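Local coordinates for PUA domain-containing protein (Aeropyrum pernix, PDB 2CX0) that is of unknown function but carries a PUA domain and so probably binds RNA, perhaps in connection with translation initiation, at residues R24-L27 / E28-P32; V95-D98 / K99-I103; E153-R157 / E158-G162. All coordinates share one frame; numbering follows the deposited sequence.

Contact 1: R24-L27 / E28-P32; sequences RSLL and ERLKP
Leu26 and Leu30, one helical turn apart, make the tightly packed side of this contact. CG of Leu26 lies 4.0 Å from CD1 of Leu30, and the two branched ends pass each other at a slant. The torsions of the pair differ: Leu26 carries CG anti to its backbone N (chi1 174°), which carries CD1 forward along the helix toward Leu30, whereas CG of Leu30 turns back beside its own N and comes within 3.3 Å of the carbonyl O of Leu26. Both leucines are buried, and both rest on Ile76 of strand 76-78, while Phe39 meets Leu30 from a loop. This is the last part of helix 20-30, which lies against the antiparallel sheet of the DUF1947 region. Its i to i+4 ladder runs from Glu28 N, 3.0 Å from Arg24 O, to Lys31 N, 3.0 Å from Leu27 O. The first of these bonds is the straighter, at 164° on the hydrogen. Round the helix from the leucines the contact is looser. Ser25 OG comes no nearer to Arg29 than 3.8 Å, at CD, and the arginine chain then bends at chi3 (75°) and leads off to Gly74 O and the carboxylate of Glu70. The exposed Glu28 lays its extended chain back along the helix, with CG 3.5 Å from Arg24 O. Its carboxylate stays apart from the guanidinium of Arg24, NH2 to OE2 being 6.0 Å, too far for a salt bridge.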
loop_
_atom_site.group_PDB
_atom_site.type_symbol
_atom_site.label_atom_id
_atom_site.label_comp_id
_atom_site.label_asym_id
_atom_site.label_seq_id
_atom_site.Cartn_x
_atom_site.Cartn_y
_atom_site.Cartn_z
ATOM N N ARG A 24 18.301 -6.643 7.020
ATOM C CA ARG A 24 17.900 -7.942 7.579
ATOM C C ARG A 24 16.571 -7.821 8.333
ATOM O O ARG A 24 15.629 -8.614 8.146
ATOM C CB ARG A 24 18.979 -8.477 8.547
ATOM C CG ARG A 24 20.240 -8.797 7.826
ATOM C CD ARG A 24 21.431 -9.353 8.648
ATOM N NE ARG A 24 22.288 -9.899 7.598
ATOM C CZ ARG A 24 22.427 -11.196 7.307
ATOM N NH1 ARG A 24 23.198 -11.572 6.289
ATOM N NH2 ARG A 24 21.880 -12.120 8.086
ATOM N N SER A 25 16.515 -6.841 9.209
ATOM C CA SER A 25 15.314 -6.609 9.969
ATOM C C SER A 25 14.081 -6.369 9.045
ATOM O O SER A 25 12.982 -6.866 9.301
ATOM C CB SER A 25 15.528 -5.398 10.848
ATOM O OG SER A 25 14.292 -5.046 11.420
ATOM N N LEU A 26 14.282 -5.591 7.988
ATOM C CA LEU A 26 13.204 -5.296 7.069
ATOM C C LEU A 26 12.659 -6.599 6.476
ATOM O O LEU A 26 11.455 -6.807 6.458
ATOM C CB LEU A 26 13.696 -4.396 5.946
ATOM C CG LEU A 26 12.647 -4.158 4.840
ATOM C CD1 LEU A 26 11.378 -3.389 5.399
ATOM C CD2 LEU A 26 13.327 -3.320 3.769
ATOM N N LEU A 27 13.539 -7.466 5.991
ATOM C CA LEU A 27 13.079 -8.728 5.415
ATOM C C LEU A 27 12.308 -9.535 6.447
ATOM O O LEU A 27 11.264 -10.116 6.125
ATOM C CB LEU A 27 14.264 -9.572 4.881
ATOM C CG LEU A 27 15.048 -8.814 3.779
ATOM C CD1 LEU A 27 16.295 -9.638 3.391
ATOM C CD2 LEU A 27 14.219 -8.517 2.556
ATOM N N GLU A 28 12.814 -9.578 7.679
ATOM C CA GLU A 28 12.121 -10.312 8.708
ATOM C C GLU A 28 10.745 -9.741 9.050
ATOM O O GLU A 28 9.868 -10.497 9.407
ATOM C CB GLU A 28 12.951 -10.368 9.982
ATOM C CG GLU A 28 14.109 -11.313 9.848
ATOM C CD GLU A 28 15.264 -10.971 10.777
ATOM O OE1 GLU A 28 15.039 -10.225 11.779
ATOM O OE2 GLU A 28 16.393 -11.475 10.506
ATOM N N ARG A 29 10.592 -8.417 8.963
ATOM C CA ARG A 29 9.334 -7.755 9.296
ATOM C C ARG A 29 8.288 -7.960 8.208
ATOM O O ARG A 29 7.070 -7.873 8.467
ATOM C CB ARG A 29 9.588 -6.268 9.525
ATOM C CG ARG A 29 10.258 -5.985 10.929
ATOM C CD ARG A 29 10.549 -4.485 11.027
ATOM N NE ARG A 29 9.343 -3.713 11.258
ATOM C CZ ARG A 29 9.314 -2.389 11.324
ATOM N NH1 ARG A 29 10.438 -1.726 11.146
ATOM N NH2 ARG A 29 8.180 -1.733 11.662
ATOM N N LEU A 30 8.768 -8.249 7.006
ATOM C CA LEU A 30 7.895 -8.481 5.865
ATOM C C LEU A 30 7.480 -9.954 5.736
ATOM O O LEU A 30 6.360 -10.272 5.320
ATOM C CB LEU A 30 8.618 -8.054 4.548
ATOM C CG LEU A 30 9.010 -6.572 4.297
ATOM C CD1 LEU A 30 9.884 -6.451 3.009
ATOM C CD2 LEU A 30 7.739 -5.739 4.116
ATOM N N LYS A 31 8.359 -10.870 6.111
ATOM C CA LYS A 31 8.022 -12.261 5.835
ATOM C C LYS A 31 6.696 -12.806 6.349
ATOM O O LYS A 31 5.996 -13.533 5.632
ATOM C CB LYS A 31 9.168 -13.152 6.267
ATOM C CG LYS A 31 10.348 -13.048 5.279
ATOM C CD LYS A 31 11.533 -13.835 5.824
ATOM C CE LYS A 31 12.829 -13.558 5.066
ATOM N NZ LYS A 31 14.027 -14.248 5.707
ATOM N N PRO A 32 6.304 -12.401 7.555
ATOM C CA PRO A 32 5.045 -12.900 8.093
ATOM C C PRO A 32 3.806 -12.373 7.436
ATOM O O PRO A 32 2.766 -13.003 7.572
ATOM C CB PRO A 32 5.076 -12.453 9.553
ATOM C CG PRO A 32 6.564 -12.103 9.800
ATOM C CD PRO A 32 6.971 -11.508 8.508
#

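Contact 2: V95-D98 / K99-I103; sequences VLVD and KGAAI. With SO4 (sulfate ion), chain B.
Lys99 N gives its hydrogen to O3 of a sulfate ion at 2.6 Å, the shortest polar bond here, with an angle of 157° on the hydrogen. The anion, probably taken up from the crystallisation liquor, sits at the amino end of helix 99-107, where the helix dipole would be expected to help hold its charge. O3 also lies 3.5 Å from Asp98 CA and close to CB of both Asp98 and Lys99. Asp98 is the N-cap of the same helix. Its CG is turned between the backbone N and the carbonyl carbon (chi1 62°), a rotation that folds the carboxylate over the first turn and brings OD1 to 2.9 Å from Ala101 N. The N-H meets OD1 nearly along the carboxylate C-O bond, and CB of Ala101 presses on the same oxygen at 3.2 Å. The main chain of Asp98 opens the helix proper: its carbonyl O accepts from Ala102 N at 2.9 Å. Ahead of the cap, Val97 supplies the apolar side of the joint. Its CB is 3.8 Å from CB of Ala101, while its CG2 is directed at Ala102 instead, 3.9 Å from CB. The small alanines probably allow the first turn to lie close over the valine; the directions of strand 95-97 and helix segment 99-103 differ by 105°. Strand 93-97 runs between strands 116-121 and 128-133 of the PUA sheet; Leu111 of strand 111-112 packs on Val97 and Ala101, and Tyr133 of strand 128-133 on Ala102.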
loop_
_atom_site.group_PDB
_atom_site.type_symbol
_atom_site.label_atom_id
_atom_site.label_comp_id
_atom_site.label_asym_id
_atom_site.label_seq_id
_atom_site.Cartn_x
_atom_site.Cartn_y
_atom_site.Cartn_z
ATOM N N VAL A 95 -8.591 -7.560 -3.508
ATOM C CA VAL A 95 -10.049 -7.510 -3.600
ATOM C C VAL A 95 -10.335 -6.649 -4.788
ATOM O O VAL A 95 -9.776 -5.541 -4.901
ATOM C CB VAL A 95 -10.641 -6.858 -2.316
ATOM C CG1 VAL A 95 -12.138 -6.685 -2.454
ATOM C CG2 VAL A 95 -10.306 -7.754 -1.075
ATOM N N LEU A 96 -11.177 -7.145 -5.692
ATOM C CA LEU A 96 -11.519 -6.408 -6.887
ATOM C C LEU A 96 -12.784 -5.652 -6.584
ATOM O O LEU A 96 -13.675 -6.177 -5.886
ATOM C CB LEU A 96 -11.749 -7.386 -8.038
ATOM C CG LEU A 96 -10.582 -8.349 -8.267
ATOM C CD1 LEU A 96 -10.919 -9.299 -9.432
ATOM C CD2 LEU A 96 -9.307 -7.540 -8.542
ATOM N N VAL A 97 -12.870 -4.425 -7.094
ATOM C CA VAL A 97 -14.014 -3.545 -6.772
ATOM C C VAL A 97 -14.633 -2.945 -8.023
ATOM O O VAL A 97 -13.983 -2.832 -9.078
ATOM C CB VAL A 97 -13.594 -2.383 -5.796
ATOM C CG1 VAL A 97 -12.810 -2.935 -4.598
ATOM C CG2 VAL A 97 -12.671 -1.276 -6.565
ATOM N N ASP A 98 -15.904 -2.538 -7.885
ATOM C CA ASP A 98 -16.615 -1.924 -8.982
ATOM C C ASP A 98 -16.172 -0.467 -9.201
ATOM O O ASP A 98 -15.398 0.077 -8.418
ATOM C CB ASP A 98 -18.146 -2.065 -8.822
ATOM C CG ASP A 98 -18.729 -1.387 -7.588
ATOM O OD1 ASP A 98 -18.198 -0.405 -7.080
ATOM O OD2 ASP A 98 -19.802 -1.837 -7.139
ATOM N N LYS A 99 -16.632 0.156 -10.284
ATOM C CA LYS A 99 -16.206 1.510 -10.597
ATOM C C LYS A 99 -16.549 2.530 -9.512
ATOM O O LYS A 99 -15.735 3.336 -9.141
ATOM C CB LYS A 99 -16.804 1.993 -11.954
ATOM C CG LYS A 99 -16.429 3.435 -12.279
ATOM C CD LYS A 99 -17.127 3.905 -13.596
ATOM C CE LYS A 99 -16.432 3.359 -14.833
ATOM N NZ LYS A 99 -17.025 3.988 -16.080
ATOM N N GLY A 100 -17.783 2.502 -9.003
ATOM C CA GLY A 100 -18.139 3.456 -7.943
ATOM C C GLY A 100 -17.236 3.289 -6.701
ATOM O O GLY A 100 -16.871 4.284 -6.046
ATOM N N ALA A 101 -16.878 2.048 -6.382
ATOM C CA ALA A 101 -16.013 1.814 -5.233
ATOM C C ALA A 101 -14.586 2.259 -5.513
ATOM O O ALA A 101 -13.948 2.812 -4.608
ATOM C CB ALA A 101 -16.035 0.315 -4.790
ATOM N N ALA A 102 -14.097 2.053 -6.735
ATOM C CA ALA A 102 -12.720 2.473 -7.096
ATOM C C ALA A 102 -12.678 3.997 -6.940
ATOM O O ALA A 102 -11.748 4.549 -6.396
ATOM C CB ALA A 102 -12.382 2.101 -8.576
ATOM N N ILE A 103 -13.712 4.687 -7.427
ATOM C CA ILE A 103 -13.750 6.131 -7.294
ATOM C C ILE A 103 -13.821 6.556 -5.835
ATOM O O ILE A 103 -13.122 7.493 -5.385
ATOM C CB ILE A 103 -14.978 6.699 -8.075
ATOM C CG1 ILE A 103 -14.679 6.664 -9.569
ATOM C CG2 ILE A 103 -15.303 8.164 -7.622
ATOM C CD1 ILE A 103 -15.913 6.793 -10.376
HETATM S S SO4 B . -19.200 -1.245 -12.610
HETATM O O1 SO4 B . -20.179 -0.868 -11.575
HETATM O O2 SO4 B . -19.377 -0.322 -13.748
HETATM O O3 SO4 B . -17.781 -1.248 -12.181
HETATM O O4 SO4 B . -19.552 -2.574 -13.079
#

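Contact 3: E153-R157 / E158-G162; sequences EKLYR and EKARG
A positive phi of 54° at Lys159 turns the chain out of helix 149-158 and carries Ala160 N back to Leu155 O, 3.1 Å away, while Leu155 keeps CG beside its own N (chi1 -66°) and presents CD2 to the methyl of Ala160. This is a Schellman motif with Lys159 at C-prime: the bond that spans more residues, Ala160 N to Leu155 O, is nearly straight at 165°, and a weak one joins Lys159 N to Tyr156 O. The apolar pair seals the turn, Leu155 CD2 and Ala160 CB lying 3.6 Å apart. Lys159 bends at chi2 and passes its CD and CE close to Tyr156 O, each at 3.2 Å; its ammonium goes on to Val116 O of strand 116-121, linking the helix end to the PUA sheet. With an alanine here, Val116 O is likely to lose its lysine partner, and Tyr156 O the aliphatic chain that lies against it. Glu158, on the solvent side, stretches over the last turn, its CG 3.3 Å from Lys154 O. Tyr156 rests on Val116 and Val119, and one face of its ring carries CG of Arg157, displaced toward the rim. Beyond the turn, Arg161 reaches back to the carbonyl of Lys159, its NH1 2.5 Å from Lys159 O, with that oxygen in the guanidinium plane.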
loop_
_atom_site.group_PDB
_atom_site.type_symbol
_atom_site.label_atom_id
_atom_site.label_comp_id
_atom_site.label_asym_id
_atom_site.label_seq_id
_atom_site.Cartn_x
_atom_site.Cartn_y
_atom_site.Cartn_z
ATOM N N GLU A 153 -15.824 -13.924 0.239
ATOM C CA GLU A 153 -16.313 -14.582 -0.974
ATOM C C GLU A 153 -17.861 -14.725 -0.893
ATOM O O GLU A 153 -18.597 -14.556 -1.887
ATOM C CB GLU A 153 -15.683 -15.990 -1.073
ATOM C CG GLU A 153 -14.310 -16.026 -1.751
ATOM C CD GLU A 153 -14.391 -15.625 -3.225
ATOM O OE1 GLU A 153 -15.479 -15.646 -3.802
ATOM O OE2 GLU A 153 -13.367 -15.316 -3.832
ATOM N N LYS A 154 -18.350 -15.036 0.301
ATOM C CA LYS A 154 -19.779 -15.205 0.443
ATOM C C LYS A 154 -20.462 -13.843 0.570
ATOM O O LYS A 154 -21.426 -13.530 -0.125
ATOM C CB LYS A 154 -20.065 -16.053 1.674
ATOM C CG LYS A 154 -19.392 -17.399 1.580
ATOM C CD LYS A 154 -20.125 -18.433 2.403
ATOM C CE LYS A 154 -19.361 -19.775 2.432
ATOM N NZ LYS A 154 -19.188 -20.440 1.098
ATOM N N LEU A 155 -19.919 -12.994 1.413
ATOM C CA LEU A 155 -20.530 -11.687 1.655
ATOM C C LEU A 155 -20.655 -10.785 0.430
ATOM O O LEU A 155 -21.665 -10.112 0.281
ATOM C CB LEU A 155 -19.725 -10.935 2.735
ATOM C CG LEU A 155 -19.764 -11.587 4.145
ATOM C CD1 LEU A 155 -18.691 -10.915 5.086
ATOM C CD2 LEU A 155 -21.221 -11.436 4.702
ATOM N N TYR A 156 -19.656 -10.745 -0.456
ATOM C CA TYR A 156 -19.809 -9.870 -1.598
ATOM C C TYR A 156 -20.870 -10.397 -2.564
ATOM O O TYR A 156 -21.559 -9.627 -3.202
ATOM C CB TYR A 156 -18.446 -9.620 -2.313
ATOM C CG TYR A 156 -18.081 -10.552 -3.414
ATOM C CD1 TYR A 156 -17.089 -11.521 -3.226
ATOM C CD2 TYR A 156 -18.641 -10.411 -4.690
ATOM C CE1 TYR A 156 -16.656 -12.344 -4.288
ATOM C CE2 TYR A 156 -18.197 -11.246 -5.783
ATOM C CZ TYR A 156 -17.210 -12.199 -5.541
ATOM O OH TYR A 156 -16.799 -13.045 -6.519
ATOM N N ARG A 157 -21.026 -11.709 -2.643
ATOM C CA ARG A 157 -22.038 -12.254 -3.540
ATOM C C ARG A 157 -23.466 -11.957 -3.043
ATOM O O ARG A 157 -24.383 -11.939 -3.828
ATOM C CB ARG A 157 -21.826 -13.758 -3.691
ATOM C CG ARG A 157 -20.640 -14.091 -4.572
ATOM C CD ARG A 157 -20.425 -15.597 -4.587
ATOM N NE ARG A 157 -19.515 -15.984 -5.647
ATOM C CZ ARG A 157 -18.200 -16.035 -5.518
ATOM N NH1 ARG A 157 -17.631 -15.710 -4.360
ATOM N NH2 ARG A 157 -17.450 -16.461 -6.540
ATOM N N GLU A 158 -23.629 -11.752 -1.740
ATOM C CA GLU A 158 -24.906 -11.397 -1.146
ATOM C C GLU A 158 -25.037 -9.879 -1.113
ATOM O O GLU A 158 -26.097 -9.350 -0.823
ATOM C CB GLU A 158 -24.940 -11.862 0.323
ATOM C CG GLU A 158 -24.635 -13.335 0.497
ATOM C CD GLU A 158 -24.326 -13.716 1.943
ATOM O OE1 GLU A 158 -24.118 -14.924 2.178
ATOM O OE2 GLU A 158 -24.293 -12.821 2.834
ATOM N N LYS A 159 -23.945 -9.180 -1.401
ATOM C CA LYS A 159 -23.895 -7.705 -1.261
ATOM C C LYS A 159 -24.322 -7.276 0.162
ATOM O O LYS A 159 -25.090 -6.342 0.375
ATOM C CB LYS A 159 -24.697 -6.947 -2.336
ATOM C CG LYS A 159 -24.195 -7.285 -3.699
ATOM C CD LYS A 159 -22.806 -6.781 -3.936
ATOM C CE LYS A 159 -22.338 -7.296 -5.301
ATOM N NZ LYS A 159 -21.053 -6.700 -5.700
ATOM N N ALA A 160 -23.807 -8.006 1.133
ATOM C CA ALA A 160 -24.012 -7.707 2.557
ATOM C C ALA A 160 -23.422 -6.308 2.853
ATOM O O ALA A 160 -22.463 -5.875 2.171
ATOM C CB ALA A 160 -23.232 -8.726 3.373
ATOM N N ARG A 161 -23.950 -5.613 3.858
ATOM C CA ARG A 161 -23.415 -4.289 4.238
ATOM C C ARG A 161 -22.310 -4.451 5.292
ATOM O O ARG A 161 -22.333 -5.401 6.104
ATOM C CB ARG A 161 -24.498 -3.392 4.796
ATOM C CG ARG A 161 -25.370 -2.680 3.712
ATOM C CD ARG A 161 -25.813 -3.612 2.599
ATOM N NE ARG A 161 -26.747 -2.900 1.716
ATOM C CZ ARG A 161 -27.158 -3.316 0.515
ATOM N NH1 ARG A 161 -26.719 -4.445 0.004
ATOM N NH2 ARG A 161 -28.053 -2.603 -0.156
ATOM N N GLY A 162 -21.364 -3.522 5.295
ATOM C CA GLY A 162 -20.277 -3.635 6.271
ATOM C C GLY A 162 -18.915 -3.347 5.639
ATOM O O GLY A 162 -18.782 -3.367 4.415
#

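The three contacts follow one another along the chain without overlap, and each lies at a helix end: contact 1 in the last turns of helix 20-30, contact 2 at the start of helix 99-107, contact 3 at the close of helix 149-158. Contact 1 belongs to the DUF1947 region and its antiparallel sheet; its centre is 31 Å from that of contact 2 and 34 Å from that of contact 3. Contacts 2 and 3 share the PUA domain, their centres 14 Å apart and nearest atoms about 5 Å. Strand 116-121, an outer strand of the PUA sheet, pairs with strand 93-97, touches Asp98 through Val117 and receives Tyr156 and Lys159, so both helix ends lie against it.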